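Local structure of penaeus monodon metallodensovirus major capsid protein (Penaeus monodon metallodensovirus, 6WH7) at residues 84-89 against 344-349; 178-183 against 337-342; 236-241 against 332-337; 249-254 against 326-331. The protein forms the icosahedral capsid of this shrimp densovirus, sixty copies building a shell that presumably encloses and protects the viral DNA genome. One frame throughout, in Å; residues are numbered along the deposited sequence.

Interaction 1 of 4, residues 84-89 against 344-349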
loop_
_atom_site.group_PDB
_atom_site.type_symbol
_atom_site.label_atom_id
_atom_site.label_comp_id
_atom_site.label_asym_id
_atom_site.label_seq_id
_atom_site.Cartn_x
_atom_site.Cartn_y
_atom_site.Cartn_z
ATOM N N PRO A 84 13.743 2.283 -98.496
ATOM C CA PRO A 84 13.437 0.871 -98.747
ATOM C C PRO A 84 13.681 0.027 -97.503
ATOM O O PRO A 84 14.355 -0.999 -97.549
ATOM C CB PRO A 84 14.401 0.513 -99.876
ATOM C CG PRO A 84 15.553 1.373 -99.632
ATOM C CD PRO A 84 15.051 2.652 -99.051
ATOM N N TRP A 85 13.124 0.462 -96.385
ATOM C CA TRP A 85 13.431 -0.141 -95.104
ATOM C C TRP A 85 12.600 -1.381 -94.863
ATOM O O TRP A 85 12.756 -2.025 -93.827
ATOM C CB TRP A 85 13.188 0.871 -93.991
ATOM C CG TRP A 85 11.759 0.983 -93.604
ATOM C CD1 TRP A 85 10.738 1.458 -94.357
ATOM C CD2 TRP A 85 11.212 0.705 -92.316
ATOM N NE1 TRP A 85 9.568 1.417 -93.645
ATOM C CE2 TRP A 85 9.841 0.971 -92.380
ATOM C CE3 TRP A 85 11.749 0.230 -91.117
ATOM C CZ2 TRP A 85 9.003 0.784 -91.295
ATOM C CZ3 TRP A 85 10.918 0.049 -90.048
ATOM C CH2 TRP A 85 9.557 0.323 -90.140
ATOM N N ASN A 86 11.696 -1.705 -95.777
ATOM C CA ASN A 86 10.947 -2.943 -95.716
ATOM C C ASN A 86 11.566 -4.048 -96.548
ATOM O O ASN A 86 10.993 -5.132 -96.636
ATOM C CB ASN A 86 9.487 -2.715 -96.114
ATOM C CG ASN A 86 9.336 -2.114 -97.476
ATOM O OD1 ASN A 86 10.267 -1.536 -98.021
ATOM N ND2 ASN A 86 8.152 -2.255 -98.048
ATOM N N VAL A 87 12.727 -3.809 -97.135
ATOM C CA VAL A 87 13.410 -4.783 -97.969
ATOM C C VAL A 87 14.497 -5.445 -97.137
ATOM O O VAL A 87 15.251 -4.762 -96.438
ATOM C CB VAL A 87 13.998 -4.109 -99.217
ATOM C CG1 VAL A 87 14.681 -5.116 -100.102
ATOM C CG2 VAL A 87 12.921 -3.371 -99.958
ATOM N N MET A 88 14.567 -6.776 -97.194
ATOM C CA MET A 88 15.633 -7.493 -96.500
ATOM C C MET A 88 17.000 -7.046 -96.983
ATOM O O MET A 88 17.927 -6.884 -96.186
ATOM C CB MET A 88 15.473 -8.998 -96.698
ATOM C CG MET A 88 14.331 -9.630 -95.956
ATOM S SD MET A 88 14.554 -9.600 -94.181
ATOM C CE MET A 88 15.933 -10.721 -94.021
ATOM N N ARG A 89 17.140 -6.834 -98.287
ATOM C CA ARG A 89 18.416 -6.453 -98.874
ATOM C C ARG A 89 18.943 -5.144 -98.317
ATOM O O ARG A 89 20.145 -4.881 -98.395
ATOM C CB ARG A 89 18.242 -6.355 -100.380
ATOM C CG ARG A 89 19.491 -6.123 -101.139
ATOM C CD ARG A 89 19.166 -5.992 -102.582
ATOM N NE ARG A 89 18.613 -7.223 -103.129
ATOM C CZ ARG A 89 19.353 -8.191 -103.645
ATOM N NH1 ARG A 89 20.668 -8.056 -103.698
ATOM N NH2 ARG A 89 18.783 -9.283 -104.124
ATOM N N ILE A 344 8.003 -0.171 -104.999
ATOM C CA ILE A 344 8.111 -0.595 -103.614
ATOM C C ILE A 344 6.723 -0.553 -103.003
ATOM O O ILE A 344 6.054 0.484 -103.032
ATOM C CB ILE A 344 9.099 0.267 -102.815
ATOM C CG1 ILE A 344 10.520 0.039 -103.317
ATOM C CG2 ILE A 344 9.030 -0.078 -101.356
ATOM C CD1 ILE A 344 11.529 0.977 -102.725
ATOM N N GLN A 345 6.292 -1.684 -102.472
ATOM C CA GLN A 345 5.049 -1.828 -101.741
ATOM C C GLN A 345 5.336 -1.675 -100.259
ATOM O O GLN A 345 6.397 -2.074 -99.783
ATOM C CB GLN A 345 4.444 -3.196 -102.014
ATOM C CG GLN A 345 4.093 -3.417 -103.450
ATOM C CD GLN A 345 3.761 -4.852 -103.731
ATOM O OE1 GLN A 345 4.224 -5.751 -103.034
ATOM N NE2 GLN A 345 2.955 -5.083 -104.755
ATOM N N PHE A 346 4.401 -1.081 -99.522
ATOM C CA PHE A 346 4.611 -0.910 -98.088
ATOM C C PHE A 346 3.597 -1.671 -97.246
ATOM O O PHE A 346 3.980 -2.650 -96.603
ATOM C CB PHE A 346 4.683 0.567 -97.725
ATOM C CG PHE A 346 5.956 1.203 -98.164
ATOM C CD1 PHE A 346 7.129 0.929 -97.493
ATOM C CD2 PHE A 346 5.991 2.064 -99.232
ATOM C CE1 PHE A 346 8.303 1.497 -97.882
ATOM C CE2 PHE A 346 7.171 2.635 -99.619
ATOM C CZ PHE A 346 8.324 2.352 -98.940
ATOM N N GLY A 347 2.338 -1.273 -97.203
ATOM C CA GLY A 347 1.404 -2.068 -96.449
ATOM C C GLY A 347 1.668 -2.065 -94.957
ATOM O O GLY A 347 2.087 -3.071 -94.388
ATOM N N PRO A 348 1.511 -0.919 -94.308
ATOM C CA PRO A 348 1.710 -0.860 -92.858
ATOM C C PRO A 348 0.790 -1.813 -92.119
ATOM O O PRO A 348 -0.172 -2.355 -92.662
ATOM C CB PRO A 348 1.365 0.590 -92.520
ATOM C CG PRO A 348 0.438 0.989 -93.573
ATOM C CD PRO A 348 0.934 0.333 -94.813
ATOM N N THR A 349 1.115 -2.040 -90.856
ATOM C CA THR A 349 0.141 -2.647 -89.967
ATOM C C THR A 349 -0.980 -1.639 -89.768
ATOM O O THR A 349 -0.753 -0.545 -89.246
ATOM C CB THR A 349 0.793 -3.013 -88.637
ATOM O OG1 THR A 349 1.830 -3.971 -88.858
ATOM C CG2 THR A 349 -0.200 -3.600 -87.708
#
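The Phe346 ring and the side-chain amide of Asn86 lie in nearly parallel planes, 15° apart. Their meeting is oblique, with Asn86 ND2 3.4 Å from Phe346 CD1. One face of the ring carries CG2 of Ile344, 3.5 Å above its plane and shifted toward the rim. Trp85 also comes in obliquely, its CD1 4.3 Å from Phe346 CE1. Other aromatics enlarge the cluster: His271 stacks on Trp85, and Tyr272 meets Phe346 at a steep angle. The indole Trp85 NE1 is held by the carbonyl of Ala269. This buried contact sits beside the jelly-roll core expected of a parvovirus capsid protein. The type I turn Pro84-Val87 directly follows strand 79-83, and it packs against the end of strand 340-345. Asn86 CG stands between its backbone N and carbonyl carbon (chi1 57°), which turns the amide toward 344-349. Asn86 ND2 donates a strongly bent hydrogen bond to Gln345 O, 121° at the hydrogen; its modelled length of 2.5 Å is doubtful at this resolution. Asn86 OD1 lies 3.6 Å from Phe346 CE1 and also near the methyl Ile344 CG2. At the other end of the isoleucine, Ile344 CD1 touches Pro84 CB at 4.1 Å.

Interaction 2 of 4, residues 178-183 against 337-342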
loop_
_atom_site.group_PDB
_atom_site.type_symbol
_atom_site.label_atom_id
_atom_site.label_comp_id
_atom_site.label_asym_id
_atom_site.label_seq_id
_atom_site.Cartn_x
_atom_site.Cartn_y
_atom_site.Cartn_z
ATOM N N TRP A 178 15.450 2.937 -110.064
ATOM C CA TRP A 178 15.824 2.550 -108.706
ATOM C C TRP A 178 16.776 1.364 -108.749
ATOM O O TRP A 178 16.346 0.211 -108.615
ATOM C CB TRP A 178 14.595 2.206 -107.874
ATOM C CG TRP A 178 13.771 3.375 -107.512
ATOM C CD1 TRP A 178 14.053 4.674 -107.756
ATOM C CD2 TRP A 178 12.525 3.355 -106.823
ATOM N NE1 TRP A 178 13.063 5.475 -107.262
ATOM C CE2 TRP A 178 12.109 4.685 -106.682
ATOM C CE3 TRP A 178 11.717 2.341 -106.313
ATOM C CZ2 TRP A 178 10.923 5.029 -106.054
ATOM C CZ3 TRP A 178 10.547 2.683 -105.694
ATOM C CH2 TRP A 178 10.160 4.014 -105.566
ATOM N N PRO A 179 18.071 1.604 -108.936
ATOM C CA PRO A 179 19.028 0.497 -108.925
ATOM C C PRO A 179 19.033 -0.197 -107.576
ATOM O O PRO A 179 19.003 0.447 -106.528
ATOM C CB PRO A 179 20.362 1.189 -109.204
ATOM C CG PRO A 179 19.994 2.427 -109.902
ATOM C CD PRO A 179 18.728 2.875 -109.264
ATOM N N VAL A 180 19.064 -1.528 -107.605
ATOM C CA VAL A 180 19.078 -2.258 -106.350
ATOM C C VAL A 180 20.447 -2.158 -105.704
ATOM O O VAL A 180 20.578 -2.366 -104.495
ATOM C CB VAL A 180 18.675 -3.728 -106.565
ATOM C CG1 VAL A 180 19.827 -4.527 -107.123
ATOM C CG2 VAL A 180 18.154 -4.327 -105.313
ATOM N N SER A 181 21.474 -1.824 -106.484
ATOM C CA SER A 181 22.820 -1.627 -105.971
ATOM C C SER A 181 22.998 -0.274 -105.315
ATOM O O SER A 181 24.026 -0.038 -104.676
ATOM C CB SER A 181 23.835 -1.770 -107.098
ATOM O OG SER A 181 23.658 -0.748 -108.059
ATOM N N SER A 182 22.046 0.626 -105.495
ATOM C CA SER A 182 22.068 1.946 -104.898
ATOM C C SER A 182 21.247 2.015 -103.621
ATOM O O SER A 182 21.006 3.111 -103.115
ATOM C CB SER A 182 21.575 2.974 -105.903
ATOM O OG SER A 182 21.672 4.264 -105.356
ATOM N N MET A 183 20.786 0.872 -103.118
ATOM C CA MET A 183 19.692 0.844 -102.154
ATOM C C MET A 183 20.008 1.632 -100.889
ATOM O O MET A 183 19.173 2.405 -100.409
ATOM C CB MET A 183 19.348 -0.600 -101.811
ATOM C CG MET A 183 18.155 -0.736 -100.905
ATOM S SD MET A 183 17.677 -2.443 -100.658
ATOM C CE MET A 183 16.950 -2.795 -102.242
ATOM N N THR A 337 13.336 -5.958 -112.067
ATOM C CA THR A 337 13.746 -6.370 -113.396
ATOM C C THR A 337 15.148 -5.834 -113.624
ATOM O O THR A 337 15.450 -4.691 -113.268
ATOM C CB THR A 337 12.779 -5.895 -114.490
ATOM O OG1 THR A 337 13.131 -6.513 -115.731
ATOM C CG2 THR A 337 12.826 -4.394 -114.665
ATOM N N GLU A 338 16.010 -6.680 -114.174
ATOM C CA GLU A 338 17.440 -6.395 -114.247
ATOM C C GLU A 338 17.897 -6.137 -112.812
ATOM O O GLU A 338 17.548 -6.921 -111.917
ATOM C CB GLU A 338 17.687 -5.270 -115.235
ATOM C CG GLU A 338 17.291 -5.629 -116.649
ATOM C CD GLU A 338 18.027 -6.849 -117.153
ATOM O OE1 GLU A 338 19.237 -6.972 -116.870
ATOM O OE2 GLU A 338 17.395 -7.693 -117.823
ATOM N N SER A 339 18.667 -5.088 -112.549
ATOM C CA SER A 339 19.063 -4.707 -111.203
ATOM C C SER A 339 18.166 -3.630 -110.610
ATOM O O SER A 339 18.491 -3.078 -109.559
ATOM C CB SER A 339 20.516 -4.232 -111.205
ATOM O OG SER A 339 20.907 -3.751 -109.931
ATOM N N LYS A 340 17.077 -3.283 -111.281
ATOM C CA LYS A 340 16.338 -2.063 -111.000
ATOM C C LYS A 340 15.005 -2.393 -110.347
ATOM O O LYS A 340 14.274 -3.262 -110.825
ATOM C CB LYS A 340 16.145 -1.284 -112.297
ATOM C CG LYS A 340 17.472 -0.852 -112.879
ATOM C CD LYS A 340 17.350 -0.212 -114.237
ATOM C CE LYS A 340 18.693 0.337 -114.685
ATOM N NZ LYS A 340 19.637 -0.756 -115.046
ATOM N N ILE A 341 14.699 -1.700 -109.256
ATOM C CA ILE A 341 13.455 -1.911 -108.525
ATOM C C ILE A 341 12.317 -1.259 -109.298
ATOM O O ILE A 341 12.369 -0.067 -109.611
ATOM C CB ILE A 341 13.543 -1.343 -107.104
ATOM C CG1 ILE A 341 14.645 -2.034 -106.315
ATOM C CG2 ILE A 341 12.233 -1.523 -106.393
ATOM C CD1 ILE A 341 14.913 -1.410 -104.991
ATOM N N ASN A 342 11.285 -2.040 -109.605
ATOM C CA ASN A 342 10.161 -1.526 -110.377
ATOM C C ASN A 342 9.251 -0.666 -109.519
ATOM O O ASN A 342 8.832 0.418 -109.933
ATOM C CB ASN A 342 9.381 -2.685 -110.981
ATOM C CG ASN A 342 10.151 -3.389 -112.052
ATOM O OD1 ASN A 342 11.030 -2.802 -112.673
ATOM N ND2 ASN A 342 9.849 -4.657 -112.265
#
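Around Trp178-Pro179 and Lys340-Ile341 the backbones pair antiparallel, with Pro179 facing Lys340 as a non-hydrogen-bonded pair. The contact belongs to a three-stranded antiparallel sheet built on a beta hairpin. A type II' turn from Thr337 to Lys340 links strands 335-337 and 340-345, and strand 169-179 pairs with the second of these. Two backbone bonds join the segments. Ile341 N donates to Trp178 O at 2.6 Å in an almost straight bond, 171° at the hydrogen. Val180 N donates to Ser339 O, also at 2.6 Å, and approaches close to the line of that C=O bond.

Trp178 and Ile341 share one face of the sheet and cross at about a right angle. Trp178 CB is 3.8 Å from Ile341 CB. Farther out, Ile341 CG2 lies in the plane of the indole, at its edge, 3.9 Å from Trp178 CE3. The indole is held from outside the contact: Tyr188 stacks on it, and Trp178 NE1 bonds to the carbonyl of Val189. The other branch of the isoleucine, through Ile341 CG1, meets Val180 CG2 at 4.3 Å. Met183 comes from the far end of its segment and also packs on Pro84 and on Phe90 of helix 88-92. Its chain is extended through chi2 and then bends at chi3, -73°. That bend brings Met183 CE to 3.7 Å from Ile341 CD1.

Interaction 3 of 4, residues 236-241 against 332-337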
loop_
_atom_site.group_PDB
_atom_site.type_symbol
_atom_site.label_atom_id
_atom_site.label_comp_id
_atom_site.label_asym_id
_atom_site.label_seq_id
_atom_site.Cartn_x
_atom_site.Cartn_y
_atom_site.Cartn_z
ATOM N N ASN A 236 16.197 -10.581 -102.584
ATOM C CA ASN A 236 15.356 -9.410 -102.873
ATOM C C ASN A 236 13.894 -9.667 -102.516
ATOM O O ASN A 236 12.970 -9.408 -103.282
ATOM C CB ASN A 236 15.539 -8.886 -104.315
ATOM C CG ASN A 236 15.084 -9.842 -105.405
ATOM O OD1 ASN A 236 14.070 -10.514 -105.302
ATOM N ND2 ASN A 236 15.845 -9.874 -106.485
ATOM N N ALA A 237 13.702 -10.135 -101.295
ATOM C CA ALA A 237 12.408 -10.233 -100.655
ATOM C C ALA A 237 12.230 -9.073 -99.691
ATOM O O ALA A 237 13.198 -8.564 -99.124
ATOM C CB ALA A 237 12.272 -11.552 -99.898
ATOM N N TYR A 238 10.988 -8.640 -99.526
ATOM C CA TYR A 238 10.675 -7.755 -98.421
ATOM C C TYR A 238 10.917 -8.490 -97.114
ATOM O O TYR A 238 10.991 -9.718 -97.076
ATOM C CB TYR A 238 9.222 -7.298 -98.473
ATOM C CG TYR A 238 8.845 -6.458 -99.657
ATOM C CD1 TYR A 238 9.060 -5.094 -99.655
ATOM C CD2 TYR A 238 8.230 -7.019 -100.755
ATOM C CE1 TYR A 238 8.701 -4.322 -100.720
ATOM C CE2 TYR A 238 7.868 -6.249 -101.824
ATOM C CZ TYR A 238 8.108 -4.900 -101.802
ATOM O OH TYR A 238 7.755 -4.123 -102.871
ATOM N N VAL A 239 11.058 -7.735 -96.031
ATOM C CA VAL A 239 11.185 -8.409 -94.747
ATOM C C VAL A 239 9.821 -9.056 -94.565
ATOM O O VAL A 239 8.826 -8.525 -95.077
ATOM C CB VAL A 239 11.515 -7.464 -93.581
ATOM C CG1 VAL A 239 12.455 -6.340 -93.997
ATOM C CG2 VAL A 239 10.281 -7.034 -92.853
ATOM N N PRO A 240 9.720 -10.198 -93.898
ATOM C CA PRO A 240 8.426 -10.875 -93.795
ATOM C C PRO A 240 7.347 -9.963 -93.231
ATOM O O PRO A 240 7.505 -9.365 -92.168
ATOM C CB PRO A 240 8.732 -12.042 -92.863
ATOM C CG PRO A 240 10.161 -12.316 -93.106
ATOM C CD PRO A 240 10.811 -11.010 -93.348
ATOM N N GLN A 241 6.234 -9.865 -93.956
ATOM C CA GLN A 241 5.141 -8.976 -93.596
ATOM C C GLN A 241 3.833 -9.592 -94.040
ATOM O O GLN A 241 3.761 -10.192 -95.109
ATOM C CB GLN A 241 5.272 -7.605 -94.257
ATOM C CG GLN A 241 6.447 -6.801 -93.819
ATOM C CD GLN A 241 6.587 -5.553 -94.621
ATOM O OE1 GLN A 241 6.043 -5.439 -95.702
ATOM N NE2 GLN A 241 7.351 -4.620 -94.117
ATOM N N SER A 332 7.345 -12.690 -100.029
ATOM C CA SER A 332 7.036 -11.808 -101.135
ATOM C C SER A 332 8.282 -11.038 -101.504
ATOM O O SER A 332 9.065 -10.650 -100.636
ATOM C CB SER A 332 5.920 -10.850 -100.786
ATOM O OG SER A 332 6.338 -9.987 -99.758
ATOM N N LEU A 333 8.455 -10.823 -102.794
ATOM C CA LEU A 333 9.666 -10.243 -103.329
ATOM C C LEU A 333 9.394 -8.811 -103.745
ATOM O O LEU A 333 8.292 -8.474 -104.180
ATOM C CB LEU A 333 10.158 -11.040 -104.531
ATOM C CG LEU A 333 10.365 -12.529 -104.298
ATOM C CD1 LEU A 333 10.837 -13.178 -105.574
ATOM C CD2 LEU A 333 11.316 -12.784 -103.165
ATOM N N VAL A 334 10.405 -7.963 -103.599
ATOM C CA VAL A 334 10.341 -6.669 -104.249
ATOM C C VAL A 334 10.360 -6.904 -105.750
ATOM O O VAL A 334 10.970 -7.858 -106.245
ATOM C CB VAL A 334 11.500 -5.765 -103.800
ATOM C CG1 VAL A 334 11.481 -5.617 -102.314
ATOM C CG2 VAL A 334 12.809 -6.338 -104.222
ATOM N N SER A 335 9.667 -6.051 -106.487
ATOM C CA SER A 335 9.599 -6.231 -107.927
ATOM C C SER A 335 10.903 -5.736 -108.533
ATOM O O SER A 335 11.224 -4.549 -108.448
ATOM C CB SER A 335 8.402 -5.482 -108.499
ATOM O OG SER A 335 8.331 -5.641 -109.901
ATOM N N ILE A 336 11.645 -6.647 -109.153
ATOM C CA ILE A 336 12.956 -6.364 -109.715
ATOM C C ILE A 336 12.958 -6.837 -111.155
ATOM O O ILE A 336 12.618 -7.991 -111.430
ATOM C CB ILE A 336 14.088 -7.072 -108.947
ATOM C CG1 ILE A 336 14.082 -6.706 -107.475
ATOM C CG2 ILE A 336 15.426 -6.699 -109.529
ATOM C CD1 ILE A 336 14.351 -5.304 -107.237
ATOM N N THR A 337 13.336 -5.958 -112.067
ATOM C CA THR A 337 13.746 -6.370 -113.396
ATOM C C THR A 337 15.148 -5.834 -113.624
ATOM O O THR A 337 15.450 -4.691 -113.268
ATOM C CB THR A 337 12.779 -5.895 -114.490
ATOM O OG1 THR A 337 13.131 -6.513 -115.731
ATOM C CG2 THR A 337 12.826 -4.394 -114.665
#
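A single beta bridge, Ala237 with Leu333, fastens the long loop between strands 229-230 and 257-262 to the chain just before strand 335-337. Two backbone hydrogen bonds flank it. Val334 N donates to Asn236 O at 3.0 Å, and Tyr238 N donates to Ser332 O, also at 3.0 Å. Both are bent at the hydrogen. Beside the bridge, Ala237 CB packs on Leu333 CD2 at 3.6 Å. One side-chain contact is a CH-pi interaction. Val334 CG1 sits over the centre of the Tyr238 ring, 3.4 Å from its centroid and only 10° off the ring normal. This methyl is anti to the carbonyl carbon of Val334 (chi1 -57°), which sets it over the ring. The contact lies next to the hairpin of strands 335-337 and 340-345, beside what is probably the jelly-roll core of a parvovirus capsid protein. The phenol end of Tyr238 reaches the second hairpin strand, where its OH bonds to the backbone N of Gln345. Tyr238 CE2 also passes obliquely near the carbonyl Leu333 O, at 3.3 Å. The other methyl, Val334 CG2, lies 3.7 Å from Asn236 CB. Farther along, Ile336 CG1 comes to 4.1 Å from Asn236 CB, and Ile336 also packs on Ile341 of the adjoining strand.

Interaction 4 of 4, residues 249-254 against 326-331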
loop_
_atom_site.group_PDB
_atom_site.type_symbol
_atom_site.label_atom_id
_atom_site.label_comp_id
_atom_site.label_asym_id
_atom_site.label_seq_id
_atom_site.Cartn_x
_atom_site.Cartn_y
_atom_site.Cartn_z
ATOM N N VAL A 249 4.952 -15.926 -95.533
ATOM C CA VAL A 249 5.396 -17.253 -95.936
ATOM C C VAL A 249 5.430 -17.315 -97.452
ATOM O O VAL A 249 4.534 -16.806 -98.132
ATOM C CB VAL A 249 4.490 -18.353 -95.348
ATOM C CG1 VAL A 249 4.444 -18.240 -93.863
ATOM C CG2 VAL A 249 3.104 -18.280 -95.904
ATOM N N GLY A 250 6.481 -17.916 -97.989
ATOM C CA GLY A 250 6.623 -17.998 -99.424
ATOM C C GLY A 250 6.259 -19.348 -99.983
ATOM O O GLY A 250 6.096 -19.498 -101.194
ATOM N N THR A 251 6.130 -20.338 -99.112
ATOM C CA THR A 251 5.846 -21.691 -99.554
ATOM C C THR A 251 4.370 -21.831 -99.882
ATOM O O THR A 251 3.509 -21.532 -99.053
ATOM C CB THR A 251 6.244 -22.699 -98.485
ATOM O OG1 THR A 251 7.642 -22.584 -98.214
ATOM C CG2 THR A 251 5.946 -24.108 -98.939
ATOM N N ILE A 252 4.084 -22.279 -101.098
ATOM C CA ILE A 252 2.717 -22.561 -101.514
ATOM C C ILE A 252 2.203 -23.707 -100.656
ATOM O O ILE A 252 2.830 -24.774 -100.617
ATOM C CB ILE A 252 2.647 -22.917 -103.005
ATOM C CG1 ILE A 252 3.309 -21.824 -103.838
ATOM C CG2 ILE A 252 1.213 -23.100 -103.431
ATOM C CD1 ILE A 252 2.694 -20.479 -103.647
ATOM N N PRO A 253 1.093 -23.537 -99.945
ATOM C CA PRO A 253 0.537 -24.654 -99.183
ATOM C C PRO A 253 0.109 -25.780 -100.106
ATOM O O PRO A 253 -0.555 -25.560 -101.119
ATOM C CB PRO A 253 -0.650 -24.023 -98.456
ATOM C CG PRO A 253 -1.017 -22.869 -99.282
ATOM C CD PRO A 253 0.265 -22.332 -99.818
ATOM N N THR A 254 0.503 -26.995 -99.748
ATOM C CA THR A 254 0.218 -28.185 -100.527
ATOM C C THR A 254 -0.769 -29.071 -99.780
ATOM O O THR A 254 -0.840 -29.054 -98.551
ATOM C CB THR A 254 1.502 -28.948 -100.846
ATOM O OG1 THR A 254 2.221 -29.204 -99.638
ATOM C CG2 THR A 254 2.371 -28.136 -101.772
ATOM N N TRP A 326 8.137 -25.995 -89.992
ATOM C CA TRP A 326 8.740 -24.782 -89.471
ATOM C C TRP A 326 9.699 -24.059 -90.415
ATOM O O TRP A 326 10.119 -22.948 -90.086
ATOM C CB TRP A 326 9.419 -25.106 -88.136
ATOM C CG TRP A 326 10.471 -26.116 -88.239
ATOM C CD1 TRP A 326 10.312 -27.444 -88.434
ATOM C CD2 TRP A 326 11.863 -25.898 -88.063
ATOM N NE1 TRP A 326 11.527 -28.066 -88.448
ATOM C CE2 TRP A 326 12.499 -27.134 -88.214
ATOM C CE3 TRP A 326 12.637 -24.769 -87.804
ATOM C CZ2 TRP A 326 13.867 -27.274 -88.120
ATOM C CZ3 TRP A 326 13.985 -24.909 -87.712
ATOM C CH2 TRP A 326 14.594 -26.148 -87.871
ATOM N N ILE A 327 10.037 -24.612 -91.580
ATOM C CA ILE A 327 10.995 -23.989 -92.496
ATOM C C ILE A 327 10.253 -23.517 -93.733
ATOM O O ILE A 327 9.532 -24.299 -94.361
ATOM C CB ILE A 327 12.127 -24.942 -92.912
ATOM C CG1 ILE A 327 12.871 -25.466 -91.708
ATOM C CG2 ILE A 327 13.135 -24.198 -93.746
ATOM C CD1 ILE A 327 13.528 -24.400 -91.020
ATOM N N GLN A 328 10.457 -22.259 -94.107
ATOM C CA GLN A 328 9.681 -21.666 -95.182
ATOM C C GLN A 328 10.589 -20.869 -96.100
ATOM O O GLN A 328 11.671 -20.436 -95.707
ATOM C CB GLN A 328 8.579 -20.770 -94.620
ATOM C CG GLN A 328 7.623 -21.523 -93.726
ATOM C CD GLN A 328 6.935 -22.635 -94.449
ATOM O OE1 GLN A 328 6.408 -22.439 -95.530
ATOM N NE2 GLN A 328 6.984 -23.829 -93.887
ATOM N N SER A 329 10.154 -20.718 -97.343
ATOM C CA SER A 329 10.775 -19.768 -98.246
ATOM C C SER A 329 10.268 -18.361 -97.951
ATOM O O SER A 329 9.227 -18.170 -97.322
ATOM C CB SER A 329 10.517 -20.162 -99.699
ATOM O OG SER A 329 9.140 -20.175 -100.007
ATOM N N TYR A 330 11.037 -17.367 -98.379
ATOM C CA TYR A 330 10.647 -15.983 -98.149
ATOM C C TYR A 330 9.407 -15.605 -98.944
ATOM O O TYR A 330 9.262 -15.954 -100.118
ATOM C CB TYR A 330 11.800 -15.042 -98.470
ATOM C CG TYR A 330 12.782 -14.924 -97.340
ATOM C CD1 TYR A 330 12.611 -13.961 -96.367
ATOM C CD2 TYR A 330 13.852 -15.784 -97.222
ATOM C CE1 TYR A 330 13.486 -13.834 -95.326
ATOM C CE2 TYR A 330 14.738 -15.667 -96.174
ATOM C CZ TYR A 330 14.547 -14.686 -95.229
ATOM O OH TYR A 330 15.409 -14.547 -94.173
ATOM N N GLY A 331 8.516 -14.870 -98.287
ATOM C CA GLY A 331 7.154 -14.717 -98.741
ATOM C C GLY A 331 6.920 -13.938 -100.009
ATOM O O GLY A 331 6.352 -14.461 -100.972
#
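Gln328 leans across to Thr251, and the two side chains cross at about a right angle. Gln328 CB starts 4.1 Å from Thr251 OG1. The chain then bends at chi2, -60°, which turns its end back toward the threonine. Gln328 CD comes to 3.8 Å from Thr251 OG1. At the tip, Gln328 OE1 accepts a weak hydrogen bond from Thr251 OG1 at 3.0 Å. The other tip atom, NE2, makes a weak bond to the carbonyl of Ser324.

Thr251 OG1 has a second partner. Ser329 N donates to it at 3.2 Å in a nearly straight bond, 175° at the hydrogen. The hydroxyl thus links the end of the Gln328 side chain with the backbone of the next residue. Gly250 N donates to Ser329 O at 2.8 Å, coming from above the carbonyl plane. Where Gly250 and Gly331 meet, the backbones lie close together. Two CA-H...O contacts cross here, Gly250 CA to Tyr330 O and Gly331 CA to Val249 O, both at 3.4 Å.

Both segments also border other subunits. Val249 packs on Asp367 of a second subunit, and Trp326 on Arg352 of a third. A single backbone bridge, Val249 with Tyr330, joins the chain after strand 327-328 to the loop between strands 229-230 and 257-262, one of the long inter-strand loops of what is probably a parvoviral jelly-roll.

From the N terminus, 84-89 comes first, just after strand 79-83, and is met by 344-349, closing the widest loop, interaction 1. Segments 178-183, 236-241 and 249-254 follow in turn. Their partners return in reverse order: 326-331 closes interaction 4, 332-337 closes interaction 3, and 337-342 closes interaction 2. The four loops therefore nest without crossing, and interactions 2 and 3 share Thr337. Interactions 1, 2 and 3 touch one another around the small sheet of strands 169-179, 340-345 and 335-337. Interaction 4 lies farther out and touches interactions 1 and 3 through Tyr330. Together they tie the chain after strand 287-302 back onto earlier loops and strand 169-179.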